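Local structure of Lmo0305 protein (Listeria monocytogenes, 3PJ0) at residues 89-94 against 115-120; 271-276 against 347-352; 28-33 against 250-255. The protein is of unknown specific function but belongs to the beta-eliminating lyase family of pyridoxal-phosphate proteins and carries the cofactor covalently bound. All blocks are in the same frame, centred on the assembly; numbering follows the deposited sequence. Where two conformers were deposited one is given.

Interaction 1: 89-94 against 115-120; sequences NRRVAY and TPLLLG
V92 O receives the shortest bond of this contact, from L117 N at 2.7 Å and nearly straight (173°), and the CA-H of P116 closes on the same oxygen. The bond belongs to a parallel ladder that starts with T115 N on R90 O and ends with L119 N on Y94 O at 2.8 Å. R91 pairs with T115, V92 with P116, A93 with L117 and Y94 with L118. Strand 115-118 thereby forms one border of the seven-stranded mixed sheet of the chain, joined to strand 91-94 by a beta-alpha-beta connection whose helices 99-102 and 107-112 touch the face bearing Y94 and P116. On that face the Y94 side chain takes the position between backbone N and carbonyl carbon (chi1 54°), and its ring leans obliquely over the neighbouring strand. CZ of Y94 comes within 3.4 Å of P116 CB, CE1 of Y94 lies 3.7 Å from L118 CD2, and the phenol oxygen is hydrogen-bonded to E101. The other face carries R91, A93 and L117. There R91 CG runs alongside T115 CB at 4.0 Å, while L119, just past the strand, brings CD1 to 3.9 Å from A93 CB. Ahead of the strand, N89 OD1 accepts from R91 N at 2.9 Å in an Asx turn.

Interaction 2: 271-276 against 347-352; sequences AERFNS and NLELVF
The F352 ring has R273 CB over the centre of one face, 3.8 Å from its centroid, and CG1 of V351, from its own helix, toward the rim of the other; CG of F274 and CD1 of L348 lie at its edge. With F274 it makes a T-shaped pair: the edge of F352 points into the face of F274, centroids 5.0 Å apart and planes at 77°. Side-chain packing of this kind joins helix 260-275 to helix 345-358, whose short segments run at 28° to each other with axes 11.3 Å apart, so that large side chains must span the gap. F274 also touches V280 and T282 of the antiparallel sheet in this part of the chain, linking the helix pair to that sheet. R273 extends from CG to NE across F352, its CD 3.8 Å from CE2 of that ring, and in the conformer given here, one of two deposited, it reaches E349. The E349 chain folds back at chi2 (-59°) to meet it, and L348 CD2 lies over one face of the guanidinium. NH1 makes only weak bonds to the carboxylate; R273 NH2 donates to E349 OE2 at 3.1 Å; the oxygen lies in the guanidinium plane, whereas the nitrogen stands above the carboxylate plane.

Interaction 3: 28-33 against 250-255; sequences LTEALQ and DYYFEK
A31 and Y251 form the close-packed part of this contact between helix 25-31 and helix 243-256, a helix-helix junction beside the dimer interface. CA of A31 sits over one face of the Y251 ring, 3.8 Å from its centroid, in a CH-pi contact, and the E30 carbonyl oxygen lies over the same face toward the rim. CB of A31 rests against both tyrosines, 3.8 Å from Y251 CB and 4.1 Å from Y252 CE2. Y251 CD2 in turn covers the centre of one face of the Y252 ring, while the Y252 hydroxyl is bonded to the backbone oxygen of V27. On its far side the short helix meets the second subunit, where T29 is hydrogen-bonded to D37 of that subunit and L32 packs on its L28.

The other side of the contact is polar and watered. With CG anti to the backbone N (chi1 176°) and an extended chain, E30 brings its carboxylate to the edge of the Y251 ring, the two planes 83° apart. Y251 OH donates to E30 OE2 in a bond modelled as very short, 2.5 Å. One water donates to both Y251 OH and Q33 OE1; another donates to Y252 OH at 2.9 Å and weakly to E30 OE1. The K255 ammonium makes a merely long salt bridge here, its NZ 3.8 Å from E30 OE2.

In the fold
The three contacts lie far apart, none touching another. Interaction 1, at the border of the seven-stranded sheet, has its centre 41 Å from that of interaction 2 and 38 Å from that of interaction 3, on the opposite side of the chain's centre from both. Interactions 2 and 3 are about 20 Å apart at their nearest atoms, and helices 243-256 and 260-275, which follow each other in the chain, lead from one to the other. In interaction 3, L28 and Y252 touch I213 and I210, which follow K208, the residue that carries pyridoxal phosphate, by five and two positions in the sequence. The A31 side chain lies about 12 Å from a bound sodium ion.

Interaction 1: 89-94 against 115-120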
loop_
_atom_site.group_PDB
_atom_site.type_symbol
_atom_site.label_atom_id
_atom_site.label_comp_id
_atom_site.label_asym_id
_atom_site.label_seq_id
_atom_site.Cartn_x
_atom_site.Cartn_y
_atom_site.Cartn_z
ATOM N N ASN A 89 -10.674 -12.708 -22.716
ATOM C CA ASN A 89 -11.880 -13.245 -22.092
ATOM C C ASN A 89 -11.968 -12.747 -20.650
ATOM O O ASN A 89 -11.172 -13.143 -19.806
ATOM C CB ASN A 89 -11.847 -14.784 -22.191
ATOM C CG ASN A 89 -13.090 -15.453 -21.621
ATOM O OD1 ASN A 89 -13.812 -14.875 -20.825
ATOM N ND2 ASN A 89 -13.321 -16.697 -22.016
ATOM N N ARG A 90 -12.941 -11.887 -20.379
ATOM C CA ARG A 90 -13.118 -11.272 -19.043
ATOM C C ARG A 90 -13.909 -12.115 -18.053
ATOM O O ARG A 90 -14.297 -11.618 -16.978
ATOM C CB ARG A 90 -13.730 -9.853 -19.170
ATOM C CG ARG A 90 -12.809 -8.805 -19.830
ATOM C CD ARG A 90 -11.778 -8.127 -18.930
ATOM N NE ARG A 90 -11.083 -7.088 -19.689
ATOM C CZ ARG A 90 -11.179 -5.775 -19.554
ATOM N NH1 ARG A 90 -11.837 -5.192 -18.549
ATOM N NH2 ARG A 90 -10.506 -5.014 -20.419
ATOM N N ARG A 91 -14.197 -13.373 -18.386
ATOM C CA ARG A 91 -14.852 -14.253 -17.415
ATOM C C ARG A 91 -13.771 -15.057 -16.691
ATOM O O ARG A 91 -12.783 -15.474 -17.305
ATOM C CB ARG A 91 -15.866 -15.203 -18.074
ATOM C CG ARG A 91 -17.278 -14.609 -18.283
ATOM C CD ARG A 91 -17.291 -13.455 -19.217
ATOM N NE ARG A 91 -16.749 -13.824 -20.526
ATOM C CZ ARG A 91 -16.485 -12.971 -21.514
ATOM N NH1 ARG A 91 -16.724 -11.667 -21.371
ATOM N NH2 ARG A 91 -15.975 -13.433 -22.657
ATOM N N VAL A 92 -13.947 -15.242 -15.391
ATOM C CA VAL A 92 -13.073 -16.123 -14.576
ATOM C C VAL A 92 -13.968 -17.039 -13.753
ATOM O O VAL A 92 -15.186 -16.820 -13.709
ATOM C CB VAL A 92 -12.117 -15.358 -13.654
ATOM C CG1 VAL A 92 -11.236 -14.433 -14.469
ATOM C CG2 VAL A 92 -12.869 -14.557 -12.580
ATOM N N ALA A 93 -13.391 -18.036 -13.084
ATOM C CA ALA A 93 -14.179 -18.927 -12.265
ATOM C C ALA A 93 -13.483 -19.237 -10.946
ATOM O O ALA A 93 -12.267 -19.428 -10.894
ATOM C CB ALA A 93 -14.518 -20.250 -13.032
ATOM N N TYR A 94 -14.262 -19.250 -9.883
ATOM C CA TYR A 94 -13.741 -19.573 -8.582
ATOM C C TYR A 94 -14.845 -19.944 -7.576
ATOM O O TYR A 94 -16.031 -19.832 -7.883
ATOM C CB TYR A 94 -12.879 -18.442 -8.054
ATOM C CG TYR A 94 -13.478 -17.025 -8.003
ATOM C CD1 TYR A 94 -14.759 -16.773 -7.529
ATOM C CD2 TYR A 94 -12.682 -15.907 -8.352
ATOM C CE1 TYR A 94 -15.254 -15.449 -7.441
ATOM C CE2 TYR A 94 -13.152 -14.613 -8.247
ATOM C CZ TYR A 94 -14.429 -14.374 -7.805
ATOM O OH TYR A 94 -14.863 -13.055 -7.726
ATOM N N THR A 115 -16.115 -10.825 -14.923
ATOM C CA THR A 115 -17.355 -11.500 -14.491
ATOM C C THR A 115 -16.984 -12.852 -13.911
ATOM O O THR A 115 -16.553 -13.727 -14.666
ATOM C CB THR A 115 -18.326 -11.750 -15.692
ATOM O OG1 THR A 115 -18.750 -10.506 -16.286
ATOM C CG2 THR A 115 -19.560 -12.544 -15.244
ATOM N N PRO A 116 -17.161 -13.043 -12.586
ATOM C CA PRO A 116 -16.771 -14.327 -12.004
ATOM C C PRO A 116 -17.919 -15.308 -12.029
ATOM O O PRO A 116 -19.030 -14.944 -11.636
ATOM C CB PRO A 116 -16.407 -13.960 -10.560
ATOM C CG PRO A 116 -16.275 -12.423 -10.559
ATOM C CD PRO A 116 -17.302 -12.018 -11.541
ATOM N N LEU A 117 -17.653 -16.496 -12.538
ATOM C CA LEU A 117 -18.612 -17.580 -12.594
ATOM C C LEU A 117 -18.288 -18.386 -11.355
ATOM O O LEU A 117 -17.112 -18.750 -11.125
ATOM C CB LEU A 117 -18.443 -18.390 -13.886
ATOM C CG LEU A 117 -18.486 -17.572 -15.194
ATOM C CD1 LEU A 117 -18.185 -18.440 -16.433
ATOM C CD2 LEU A 117 -19.808 -16.837 -15.357
ATOM N N LEU A 118 -19.299 -18.645 -10.534
ATOM C CA LEU A 118 -19.060 -19.299 -9.248
ATOM C C LEU A 118 -19.121 -20.822 -9.373
ATOM O O LEU A 118 -20.020 -21.380 -9.991
ATOM C CB LEU A 118 -20.027 -18.763 -8.199
ATOM C CG LEU A 118 -20.082 -17.238 -8.102
ATOM C CD1 LEU A 118 -21.027 -16.789 -6.983
ATOM C CD2 LEU A 118 -18.692 -16.649 -7.884
ATOM N N LEU A 119 -18.139 -21.495 -8.793
ATOM C CA LEU A 119 -18.015 -22.933 -8.949
ATOM C C LEU A 119 -18.587 -23.692 -7.769
ATOM O O LEU A 119 -18.123 -23.530 -6.634
ATOM C CB LEU A 119 -16.541 -23.311 -9.126
ATOM C CG LEU A 119 -15.819 -22.845 -10.376
ATOM C CD1 LEU A 119 -14.281 -22.980 -10.236
ATOM C CD2 LEU A 119 -16.376 -23.608 -11.603
ATOM N N GLY A 120 -19.544 -24.569 -8.059
ATOM C CA GLY A 120 -20.160 -25.426 -7.036
ATOM C C GLY A 120 -21.104 -24.670 -6.120
ATOM O O GLY A 120 -21.909 -23.877 -6.589
#

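Interaction 2: 271-276 against 347-352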
loop_
_atom_site.group_PDB
_atom_site.type_symbol
_atom_site.label_atom_id
_atom_site.label_comp_id
_atom_site.label_asym_id
_atom_site.label_seq_id
_atom_site.Cartn_x
_atom_site.Cartn_y
_atom_site.Cartn_z
ATOM N N ALA A 271 -8.232 -29.798 17.731
ATOM C CA ALA A 271 -9.487 -30.243 17.112
ATOM C C ALA A 271 -9.991 -31.513 17.780
ATOM O O ALA A 271 -11.194 -31.647 18.052
ATOM C CB ALA A 271 -9.318 -30.460 15.556
ATOM N N GLU A 272 -9.083 -32.456 18.073
ATOM C CA GLU A 272 -9.502 -33.693 18.771
ATOM C C GLU A 272 -10.198 -33.376 20.081
ATOM O O GLU A 272 -11.193 -34.017 20.439
ATOM C CB GLU A 272 -8.322 -34.613 19.114
ATOM C CG GLU A 272 -7.788 -35.456 17.983
ATOM C CD GLU A 272 -6.761 -36.478 18.461
ATOM O OE1 GLU A 272 -6.683 -36.737 19.680
ATOM O OE2 GLU A 272 -6.032 -37.038 17.607
ATOM N N ARG A 273 -9.663 -32.414 20.815
ATOM C CA ARG A 273 -10.249 -32.042 22.096
ATOM C C ARG A 273 -11.618 -31.394 21.890
ATOM O O ARG A 273 -12.548 -31.739 22.597
ATOM C CB ARG A 273 -9.348 -31.061 22.877
ATOM C CG ARG A 273 -7.966 -31.581 23.306
ATOM C CD ARG A 273 -7.133 -30.416 23.898
ATOM N NE ARG A 273 -5.808 -30.797 24.400
ATOM C CZ ARG A 273 -5.506 -31.038 25.676
ATOM N NH1 ARG A 273 -6.425 -30.964 26.636
ATOM N NH2 ARG A 273 -4.259 -31.366 26.002
ATOM N N PHE A 274 -11.766 -30.503 20.910
ATOM C CA PHE A 274 -13.083 -29.928 20.612
ATOM C C PHE A 274 -14.115 -31.010 20.232
ATOM O O PHE A 274 -15.213 -31.063 20.805
ATOM C CB PHE A 274 -12.996 -28.860 19.507
ATOM C CG PHE A 274 -12.581 -27.508 20.005
ATOM C CD1 PHE A 274 -13.423 -26.788 20.857
ATOM C CD2 PHE A 274 -11.379 -26.935 19.618
ATOM C CE1 PHE A 274 -13.049 -25.523 21.330
ATOM C CE2 PHE A 274 -11.010 -25.672 20.068
ATOM C CZ PHE A 274 -11.840 -24.973 20.935
ATOM N N ASN A 275 -13.736 -31.902 19.319
ATOM C CA ASN A 275 -14.627 -32.963 18.870
ATOM C C ASN A 275 -15.030 -33.911 19.993
ATOM O O ASN A 275 -16.109 -34.497 19.941
ATOM C CB ASN A 275 -13.989 -33.766 17.720
ATOM C CG ASN A 275 -14.068 -33.039 16.366
ATOM O OD1 ASN A 275 -15.174 -32.796 15.839
ATOM N ND2 ASN A 275 -12.910 -32.750 15.772
ATOM N N SER A 276 -14.177 -34.056 21.007
ATOM C CA SER A 276 -14.472 -34.938 22.139
ATOM C C SER A 276 -15.606 -34.385 23.007
ATOM O O SER A 276 -16.175 -35.113 23.827
ATOM C CB SER A 276 -13.209 -35.183 22.996
ATOM O OG SER A 276 -12.811 -34.025 23.727
ATOM N N ASN A 347 -3.929 -24.852 32.449
ATOM C CA ASN A 347 -4.980 -23.949 31.978
ATOM C C ASN A 347 -5.699 -24.540 30.763
ATOM O O ASN A 347 -6.933 -24.503 30.681
ATOM C CB ASN A 347 -4.412 -22.567 31.653
ATOM C CG ASN A 347 -3.683 -21.948 32.819
ATOM O OD1 ASN A 347 -2.670 -22.483 33.279
ATOM N ND2 ASN A 347 -4.161 -20.794 33.279
ATOM N N LEU A 348 -4.910 -25.088 29.835
ATOM C CA LEU A 348 -5.429 -25.716 28.613
ATOM C C LEU A 348 -6.350 -26.892 28.978
ATOM O O LEU A 348 -7.472 -26.953 28.505
ATOM C CB LEU A 348 -4.257 -26.137 27.703
ATOM C CG LEU A 348 -4.532 -26.834 26.366
ATOM C CD1 LEU A 348 -5.467 -26.006 25.477
ATOM C CD2 LEU A 348 -3.203 -27.130 25.643
ATOM N N GLU A 349 -5.897 -27.792 29.865
ATOM C CA GLU A 349 -6.734 -28.924 30.329
ATOM C C GLU A 349 -8.027 -28.429 30.944
ATOM O O GLU A 349 -9.092 -28.991 30.710
ATOM C CB GLU A 349 -6.030 -29.772 31.407
ATOM C CG GLU A 349 -4.833 -30.566 30.927
ATOM C CD GLU A 349 -5.175 -31.556 29.812
ATOM O OE1 GLU A 349 -6.355 -31.993 29.720
ATOM O OE2 GLU A 349 -4.251 -31.893 29.026
ATOM N N LEU A 350 -7.926 -27.353 31.718
ATOM C CA LEU A 350 -9.078 -26.825 32.439
ATOM C C LEU A 350 -10.161 -26.292 31.504
ATOM O O LEU A 350 -11.360 -26.485 31.768
ATOM C CB LEU A 350 -8.634 -25.759 33.430
ATOM C CG LEU A 350 -9.652 -25.221 34.430
ATOM C CD1 LEU A 350 -10.291 -26.325 35.286
ATOM C CD2 LEU A 350 -8.947 -24.195 35.313
ATOM N N VAL A 351 -9.731 -25.644 30.416
ATOM C CA VAL A 351 -10.638 -25.115 29.402
ATOM C C VAL A 351 -11.600 -26.190 28.914
ATOM O O VAL A 351 -12.803 -25.974 28.859
ATOM C CB VAL A 351 -9.861 -24.574 28.172
ATOM C CG1 VAL A 351 -10.774 -24.502 26.937
ATOM C CG2 VAL A 351 -9.210 -23.236 28.504
ATOM N N PHE A 352 -11.052 -27.355 28.578
ATOM C CA PHE A 352 -11.846 -28.454 28.057
ATOM C C PHE A 352 -12.602 -29.231 29.121
ATOM O O PHE A 352 -13.716 -29.668 28.870
ATOM C CB PHE A 352 -10.986 -29.329 27.155
ATOM C CG PHE A 352 -10.572 -28.613 25.910
ATOM C CD1 PHE A 352 -11.450 -28.522 24.831
ATOM C CD2 PHE A 352 -9.359 -27.952 25.831
ATOM C CE1 PHE A 352 -11.100 -27.824 23.692
ATOM C CE2 PHE A 352 -9.015 -27.252 24.692
ATOM C CZ PHE A 352 -9.891 -27.197 23.616
#

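Interaction 3: 28-33 against 250-255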
loop_
_atom_site.group_PDB
_atom_site.type_symbol
_atom_site.label_atom_id
_atom_site.label_comp_id
_atom_site.label_asym_id
_atom_site.label_seq_id
_atom_site.Cartn_x
_atom_site.Cartn_y
_atom_site.Cartn_z
ATOM N N LEU A 28 7.075 -4.764 14.764
ATOM C CA LEU A 28 7.987 -4.084 13.830
ATOM C C LEU A 28 9.367 -3.844 14.453
ATOM O O LEU A 28 10.400 -4.102 13.834
ATOM C CB LEU A 28 7.367 -2.750 13.367
ATOM C CG LEU A 28 8.190 -1.893 12.363
ATOM C CD1 LEU A 28 8.652 -2.707 11.140
ATOM C CD2 LEU A 28 7.424 -0.664 11.962
ATOM N N THR A 29 9.401 -3.323 15.671
ATOM C CA THR A 29 10.697 -3.026 16.309
ATOM C C THR A 29 11.519 -4.326 16.458
ATOM O O THR A 29 12.733 -4.318 16.213
ATOM C CB THR A 29 10.555 -2.253 17.644
ATOM O OG1 THR A 29 9.866 -3.052 18.592
ATOM C CG2 THR A 29 9.822 -0.906 17.450
ATOM N N GLU A 30 10.865 -5.443 16.777
ATOM C CA GLU A 30 11.593 -6.734 16.855
ATOM C C GLU A 30 12.228 -7.078 15.501
ATOM O O GLU A 30 13.402 -7.497 15.428
ATOM C CB GLU A 30 10.717 -7.917 17.353
ATOM C CG GLU A 30 11.496 -9.281 17.313
ATOM C CD GLU A 30 10.688 -10.497 17.766
ATOM O OE1 GLU A 30 9.719 -10.320 18.545
ATOM O OE2 GLU A 30 11.041 -11.636 17.362
ATOM N N ALA A 31 11.468 -6.885 14.421
ATOM C CA ALA A 31 11.976 -7.183 13.089
ATOM C C ALA A 31 13.171 -6.311 12.707
ATOM O O ALA A 31 14.004 -6.741 11.905
ATOM C CB ALA A 31 10.853 -7.032 12.016
ATOM N N LEU A 32 13.252 -5.109 13.258
ATOM C CA LEU A 32 14.338 -4.173 12.911
ATOM C C LEU A 32 15.586 -4.322 13.776
ATOM O O LEU A 32 16.570 -3.628 13.552
ATOM C CB LEU A 32 13.861 -2.737 12.988
ATOM C CG LEU A 32 12.777 -2.342 11.987
ATOM C CD1 LEU A 32 12.391 -0.861 12.237
ATOM C CD2 LEU A 32 13.259 -2.589 10.572
ATOM N N GLN A 33 15.562 -5.242 14.742
ATOM C CA GLN A 33 16.698 -5.371 15.664
ATOM C C GLN A 33 18.002 -5.635 14.954
ATOM O O GLN A 33 19.027 -5.052 15.320
ATOM C CB GLN A 33 16.431 -6.459 16.720
ATOM C CG GLN A 33 15.366 -6.004 17.727
ATOM C CD GLN A 33 15.079 -7.001 18.807
ATOM O OE1 GLN A 33 15.213 -8.209 18.616
ATOM N NE2 GLN A 33 14.599 -6.487 19.969
ATOM N N ASP A 250 10.188 -10.641 5.653
ATOM C CA ASP A 250 11.366 -11.550 5.627
ATOM C C ASP A 250 11.728 -12.049 7.041
ATOM O O ASP A 250 11.984 -13.240 7.247
ATOM C CB ASP A 250 12.532 -10.851 4.956
ATOM C CG ASP A 250 13.552 -11.823 4.383
ATOM O OD1 ASP A 250 13.234 -13.020 4.185
ATOM O OD2 ASP A 250 14.688 -11.374 4.136
ATOM N N TYR A 251 11.678 -11.161 8.024
ATOM C CA TYR A 251 11.996 -11.542 9.411
ATOM C C TYR A 251 11.073 -12.643 9.917
ATOM O O TYR A 251 11.548 -13.673 10.409
ATOM C CB TYR A 251 11.926 -10.308 10.368
ATOM C CG TYR A 251 12.164 -10.664 11.798
ATOM C CD1 TYR A 251 13.476 -10.858 12.283
ATOM C CD2 TYR A 251 11.105 -10.807 12.698
ATOM C CE1 TYR A 251 13.710 -11.187 13.597
ATOM C CE2 TYR A 251 11.342 -11.146 13.999
ATOM C CZ TYR A 251 12.659 -11.342 14.447
ATOM O OH TYR A 251 12.913 -11.700 15.752
ATOM N N TYR A 252 9.760 -12.401 9.840
ATOM C CA TYR A 252 8.764 -13.357 10.352
ATOM C C TYR A 252 8.705 -14.609 9.496
ATOM O O TYR A 252 8.452 -15.721 10.027
ATOM C CB TYR A 252 7.395 -12.678 10.563
ATOM C CG TYR A 252 7.505 -11.736 11.728
ATOM C CD1 TYR A 252 7.663 -12.247 13.006
ATOM C CD2 TYR A 252 7.558 -10.358 11.567
ATOM C CE1 TYR A 252 7.797 -11.438 14.075
ATOM C CE2 TYR A 252 7.704 -9.508 12.668
ATOM C CZ TYR A 252 7.855 -10.067 13.918
ATOM O OH TYR A 252 8.030 -9.329 15.065
ATOM N N PHE A 253 9.000 -14.477 8.189
ATOM C CA PHE A 253 9.092 -15.698 7.358
ATOM C C PHE A 253 10.199 -16.622 7.912
ATOM O O PHE A 253 9.994 -17.824 8.128
ATOM C CB PHE A 253 9.373 -15.346 5.889
ATOM C CG PHE A 253 9.433 -16.521 4.998
ATOM C CD1 PHE A 253 8.290 -17.047 4.460
ATOM C CD2 PHE A 253 10.640 -17.126 4.710
ATOM C CE1 PHE A 253 8.346 -18.215 3.641
ATOM C CE2 PHE A 253 10.706 -18.277 3.873
ATOM C CZ PHE A 253 9.540 -18.796 3.344
ATOM N N GLU A 254 11.380 -16.063 8.188
ATOM C CA GLU A 254 12.479 -16.905 8.661
ATOM C C GLU A 254 12.218 -17.418 10.074
ATOM O O GLU A 254 12.578 -18.552 10.409
ATOM C CB GLU A 254 13.828 -16.180 8.553
ATOM C CG GLU A 254 14.310 -15.984 7.142
ATOM C CD GLU A 254 14.628 -17.305 6.440
ATOM O OE1 GLU A 254 15.148 -18.218 7.104
ATOM O OE2 GLU A 254 14.366 -17.417 5.233
ATOM N N LYS A 255 11.545 -16.599 10.883
ATOM C CA LYS A 255 11.219 -16.979 12.243
ATOM C C LYS A 255 10.204 -18.085 12.307
ATOM O O LYS A 255 10.336 -18.946 13.143
ATOM C CB LYS A 255 10.649 -15.790 13.009
ATOM C CG LYS A 255 10.199 -16.086 14.451
ATOM C CD LYS A 255 9.598 -14.789 15.033
ATOM C CE LYS A 255 8.956 -14.984 16.365
ATOM N NZ LYS A 255 9.946 -15.226 17.485
HETATM O O HOH W 1 6.468 -10.381 17.272
HETATM O O HOH W 2 15.267 -10.360 16.903
#